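Local coordinates for uncharacterized protein (Methanothermobacter thermautotrophicus, PDB 1L1S) that is of unknown function but belongs to the DsrE/DsrF-like family, whose members include proteins of sulfur metabolism, and assembles from three copies of the chain, at residues Arg36-Ala41 and Glu106-Ile111; Gly57-Leu62 and Val67-Cys72. One frame throughout, in Å; residues are numbered along the deposited sequence.

Both contacts are built on one parallel sheet, in which strands 35-41 and 68-72 are neighbours, and they meet where V39 N and O pair with R68 O and C70 N. Contact 2 is wholly buried and apolar apart from one backbone hydrogen bond; it joins helix 56-64 to the strand that follows it. Contact 1 is smaller and reaches across strand 4-10, which separates its two strands, by means of a single indole. Its chemistry is mixed: the buried E38 carboxylate and the exposed R36 guanidinium, both from strand 35-41, flank that indole. The chain of contact 2 falls between the two segments of contact 1, and their centres lie about 13 Å apart.

Contact 1: residues Arg36-Ala41 and Glu106-Ile111; sequences RIEVVA and EGWAYI
W108 spans the gap between strands 35-41 and 109-111 in the five-stranded parallel beta-sheet of an alpha/beta fold, its indole meeting R36 and E38 of the first strand. Strand 4-10 lies between the two and pairs by backbone hydrogen bonds with R36 and E38, which explains why even the nearest CA atoms, those of R36 and W108, are 9.2 Å apart. The second segment starts where helix 96-105 ends. E106 is the first residue to leave helical geometry, while G107, at positive phi, is the C-prime residue of a Schellman motif in which W108 N returns to R103 O and G107 N to Q104 O. W108 then sends its ring across strand 4-10; only the six-membered part of the indole reaches strand 35-41, where R36 and E38 lie on opposite sides of its plane. E38 crosses the ring at about a right angle, its CG 3.6 Å from W108 CZ3 and its CD 3.7 Å from W108 CH2. The carboxylate beyond is buried but well satisfied: OE1 is hydrogen-bonded to H99, and OE2 forms salt bridges with R103 and R68. R36, the exposed residue of the pair, has CG anti to its backbone N (chi1 -175°), and its chain, extended to NE, carries the guanidinium obliquely past the six-membered ring. The two planes are inclined by 60°, not stacked, and one guanidinium face meets W108 CZ2, which sits over its centre, 3.6 Å above the plane. Past W108, A109 to I111 form the short strand that is outermost within the chain. Here Y110 O is hydrogen-bonded to Q104 of the second subunit, and Y110 OH to H9 ND1 of the same chain and to R112 N of the third subunit.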
# COMPACT_ATOMS: atom_id res chain seq x y z
N ARG A 36 9.68 16.70 -0.01
CA ARG A 36 10.17 16.32 1.29
C ARG A 36 9.83 14.83 1.42
O ARG A 36 8.68 14.42 1.22
CB ARG A 36 9.46 17.16 2.35
CG ARG A 36 9.96 16.95 3.74
CD ARG A 36 9.38 18.00 4.66
NE ARG A 36 9.75 17.72 6.05
CZ ARG A 36 9.13 18.24 7.09
NH1 ARG A 36 8.11 19.08 6.92
NH2 ARG A 36 9.51 17.90 8.32
N ILE A 37 10.83 14.02 1.74
CA ILE A 37 10.62 12.58 1.86
C ILE A 37 11.01 11.93 3.19
O ILE A 37 12.08 12.20 3.72
CB ILE A 37 11.42 11.81 0.79
CG1 ILE A 37 11.17 12.37 -0.61
CG2 ILE A 37 11.05 10.33 0.85
CD1 ILE A 37 11.94 11.61 -1.70
N GLU A 38 10.14 11.04 3.67
CA GLU A 38 10.40 10.28 4.88
C GLU A 38 10.17 8.81 4.58
O GLU A 38 9.24 8.46 3.86
CB GLU A 38 9.50 10.70 6.04
CG GLU A 38 9.74 12.12 6.52
CD GLU A 38 9.05 12.41 7.84
OE1 GLU A 38 8.02 11.76 8.13
OE2 GLU A 38 9.54 13.30 8.58
N VAL A 39 11.02 7.96 5.13
CA VAL A 39 10.91 6.52 4.93
C VAL A 39 10.70 5.86 6.30
O VAL A 39 11.59 5.88 7.16
CB VAL A 39 12.17 5.94 4.27
CG1 VAL A 39 12.03 4.45 4.11
CG2 VAL A 39 12.41 6.58 2.92
N VAL A 40 9.52 5.27 6.48
CA VAL A 40 9.17 4.60 7.71
C VAL A 40 9.29 3.10 7.53
O VAL A 40 8.58 2.49 6.72
CB VAL A 40 7.72 4.93 8.14
CG1 VAL A 40 7.38 4.18 9.43
CG2 VAL A 40 7.56 6.42 8.33
N ALA A 41 10.18 2.50 8.31
CA ALA A 41 10.43 1.08 8.24
C ALA A 41 10.13 0.43 9.58
O ALA A 41 10.60 0.90 10.62
CB ALA A 41 11.88 0.83 7.86
N GLU A 106 -1.62 14.94 8.23
CA GLU A 106 -1.07 16.28 8.03
C GLU A 106 -0.99 16.65 6.54
O GLU A 106 -0.42 17.67 6.18
CB GLU A 106 0.33 16.37 8.65
CG GLU A 106 0.37 16.37 10.16
CD GLU A 106 1.70 15.86 10.72
OE1 GLU A 106 2.72 15.86 9.98
OE2 GLU A 106 1.73 15.45 11.90
N GLY A 107 -1.54 15.80 5.67
CA GLY A 107 -1.52 16.10 4.25
C GLY A 107 -0.43 15.43 3.42
O GLY A 107 -0.35 15.64 2.21
N TRP A 108 0.42 14.62 4.04
CA TRP A 108 1.47 13.95 3.28
C TRP A 108 0.90 12.82 2.41
O TRP A 108 -0.09 12.19 2.77
CB TRP A 108 2.51 13.35 4.23
CG TRP A 108 3.33 14.35 5.00
CD1 TRP A 108 2.86 15.37 5.79
CD2 TRP A 108 4.76 14.37 5.11
NE1 TRP A 108 3.91 16.03 6.37
CE2 TRP A 108 5.09 15.44 5.98
CE3 TRP A 108 5.79 13.60 4.56
CZ2 TRP A 108 6.42 15.75 6.32
CZ3 TRP A 108 7.12 13.91 4.89
CH2 TRP A 108 7.41 14.98 5.77
N ALA A 109 1.53 12.58 1.27
CA ALA A 109 1.12 11.51 0.38
C ALA A 109 1.74 10.21 0.93
O ALA A 109 2.74 10.24 1.65
CB ALA A 109 1.60 11.78 -1.03
N TYR A 110 1.16 9.07 0.58
CA TYR A 110 1.63 7.79 1.07
C TYR A 110 1.98 6.84 -0.06
O TYR A 110 1.20 6.65 -1.00
CB TYR A 110 0.53 7.21 1.97
CG TYR A 110 0.68 5.77 2.42
CD1 TYR A 110 1.60 5.41 3.40
CD2 TYR A 110 -0.17 4.78 1.91
CE1 TYR A 110 1.66 4.08 3.88
CE2 TYR A 110 -0.12 3.46 2.37
CZ TYR A 110 0.79 3.12 3.36
OH TYR A 110 0.82 1.83 3.84
N ILE A 111 3.16 6.24 0.03
CA ILE A 111 3.59 5.27 -0.97
C ILE A 111 4.07 3.99 -0.30
O ILE A 111 4.94 4.02 0.55
CB ILE A 111 4.75 5.82 -1.84
CG1 ILE A 111 4.32 7.10 -2.56
CG2 ILE A 111 5.16 4.78 -2.85
CD1 ILE A 111 3.17 6.91 -3.50

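Contact 2: residues Gly57-Leu62 and Val67-Cys72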
# COMPACT_ATOMS: atom_id res chain seq x y z
N GLY A 57 25.21 2.03 2.82
CA GLY A 57 25.72 3.05 1.92
C GLY A 57 24.56 3.82 1.31
O GLY A 57 24.56 5.06 1.29
N ASP A 58 23.55 3.10 0.83
CA ASP A 58 22.38 3.73 0.23
C ASP A 58 21.65 4.58 1.26
O ASP A 58 21.27 5.72 0.98
CB ASP A 58 21.44 2.68 -0.36
CG ASP A 58 21.97 2.08 -1.66
OD1 ASP A 58 22.42 2.86 -2.53
OD2 ASP A 58 21.92 0.85 -1.83
N VAL A 59 21.47 4.03 2.46
CA VAL A 59 20.77 4.80 3.49
C VAL A 59 21.52 6.06 3.92
O VAL A 59 20.92 7.13 4.03
CB VAL A 59 20.47 3.94 4.73
CG1 VAL A 59 19.92 4.79 5.85
CG2 VAL A 59 19.48 2.87 4.37
N SER A 60 22.83 5.96 4.14
CA SER A 60 23.58 7.14 4.57
C SER A 60 23.58 8.20 3.47
O SER A 60 23.40 9.38 3.74
CB SER A 60 25.02 6.78 4.94
OG SER A 60 25.81 6.60 3.78
N GLU A 61 23.78 7.77 2.23
CA GLU A 61 23.79 8.71 1.12
C GLU A 61 22.48 9.49 0.98
O GLU A 61 22.49 10.71 0.84
CB GLU A 61 24.08 8.00 -0.19
CG GLU A 61 23.89 8.89 -1.39
CD GLU A 61 24.23 8.19 -2.69
OE1 GLU A 61 24.16 8.86 -3.75
OE2 GLU A 61 24.57 6.98 -2.65
N LEU A 62 21.34 8.79 1.00
CA LEU A 62 20.05 9.46 0.87
C LEU A 62 19.74 10.37 2.05
O LEU A 62 19.01 11.36 1.91
CB LEU A 62 18.92 8.43 0.70
CG LEU A 62 18.93 7.72 -0.66
CD1 LEU A 62 17.99 6.54 -0.67
CD2 LEU A 62 18.54 8.71 -1.72
N VAL A 67 16.74 12.91 2.88
CA VAL A 67 15.76 11.86 3.17
C VAL A 67 15.86 11.44 4.64
O VAL A 67 16.94 11.11 5.14
CB VAL A 67 15.99 10.60 2.29
CG1 VAL A 67 14.93 9.54 2.62
CG2 VAL A 67 15.95 10.95 0.81
N ARG A 68 14.72 11.44 5.31
CA ARG A 68 14.66 11.05 6.71
C ARG A 68 14.15 9.61 6.90
O ARG A 68 12.99 9.30 6.59
CB ARG A 68 13.76 12.03 7.47
CG ARG A 68 13.68 11.76 8.96
CD ARG A 68 12.57 12.57 9.63
NE ARG A 68 12.57 12.39 11.08
CZ ARG A 68 11.51 12.58 11.87
NH1 ARG A 68 10.36 12.96 11.34
NH2 ARG A 68 11.61 12.40 13.18
N PHE A 69 15.01 8.74 7.40
CA PHE A 69 14.60 7.36 7.66
C PHE A 69 14.18 7.28 9.13
O PHE A 69 14.88 7.78 10.01
CB PHE A 69 15.76 6.40 7.39
CG PHE A 69 16.09 6.28 5.93
CD1 PHE A 69 16.90 7.23 5.31
CD2 PHE A 69 15.60 5.22 5.18
CE1 PHE A 69 17.21 7.13 3.97
CE2 PHE A 69 15.91 5.11 3.83
CZ PHE A 69 16.71 6.06 3.22
N CYS A 70 13.03 6.65 9.37
CA CYS A 70 12.46 6.51 10.70
C CYS A 70 12.25 5.06 11.10
O CYS A 70 11.64 4.29 10.37
CB CYS A 70 11.12 7.24 10.75
SG CYS A 70 11.18 8.93 10.11
N ALA A 71 12.76 4.70 12.28
CA ALA A 71 12.64 3.35 12.82
C ALA A 71 11.54 3.39 13.88
O ALA A 71 11.34 4.41 14.54
CB ALA A 71 13.96 2.90 13.43
N CYS A 72 10.84 2.27 14.04
CA CYS A 72 9.74 2.19 14.99
C CYS A 72 10.24 1.86 16.40
O CYS A 72 10.84 0.81 16.63
CB CYS A 72 8.74 1.13 14.53
SG CYS A 72 7.27 1.05 15.53
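The F69 ring fills the space between helix 56-64 and strand 68-72, with V59 over one of its faces and L62 at its edge. V59 CG1 lies 4.0 Å from the F69 ring centroid and 13° off the normal, a CH-pi contact; with CG1 anti to the backbone N (chi1 173°), the methyl is directed over the ring. L62 CB approaches close to the ring plane, 3.9 Å from F69 CE1, and the same CB lies 3.9 Å from V67 CG2. L62 CB thus touches both V67 and F69, while V25 and M29 of helix 15-31 pack against the L62 side chain. This is the return half of a right-handed beta-alpha-beta crossover, strand 35-41, helix 56-64 and strand 68-72, and on the sheet both V67 and F69 rest on V39 of the first strand. Where the chain turns back from the helix, V67 CB comes to 3.1 Å from L62 O, a close contact beside the one polar link: V67 N donates to L62 O at 2.9 Å, with an N-H...O angle of 151° and the donor somewhat out of the carbonyl plane.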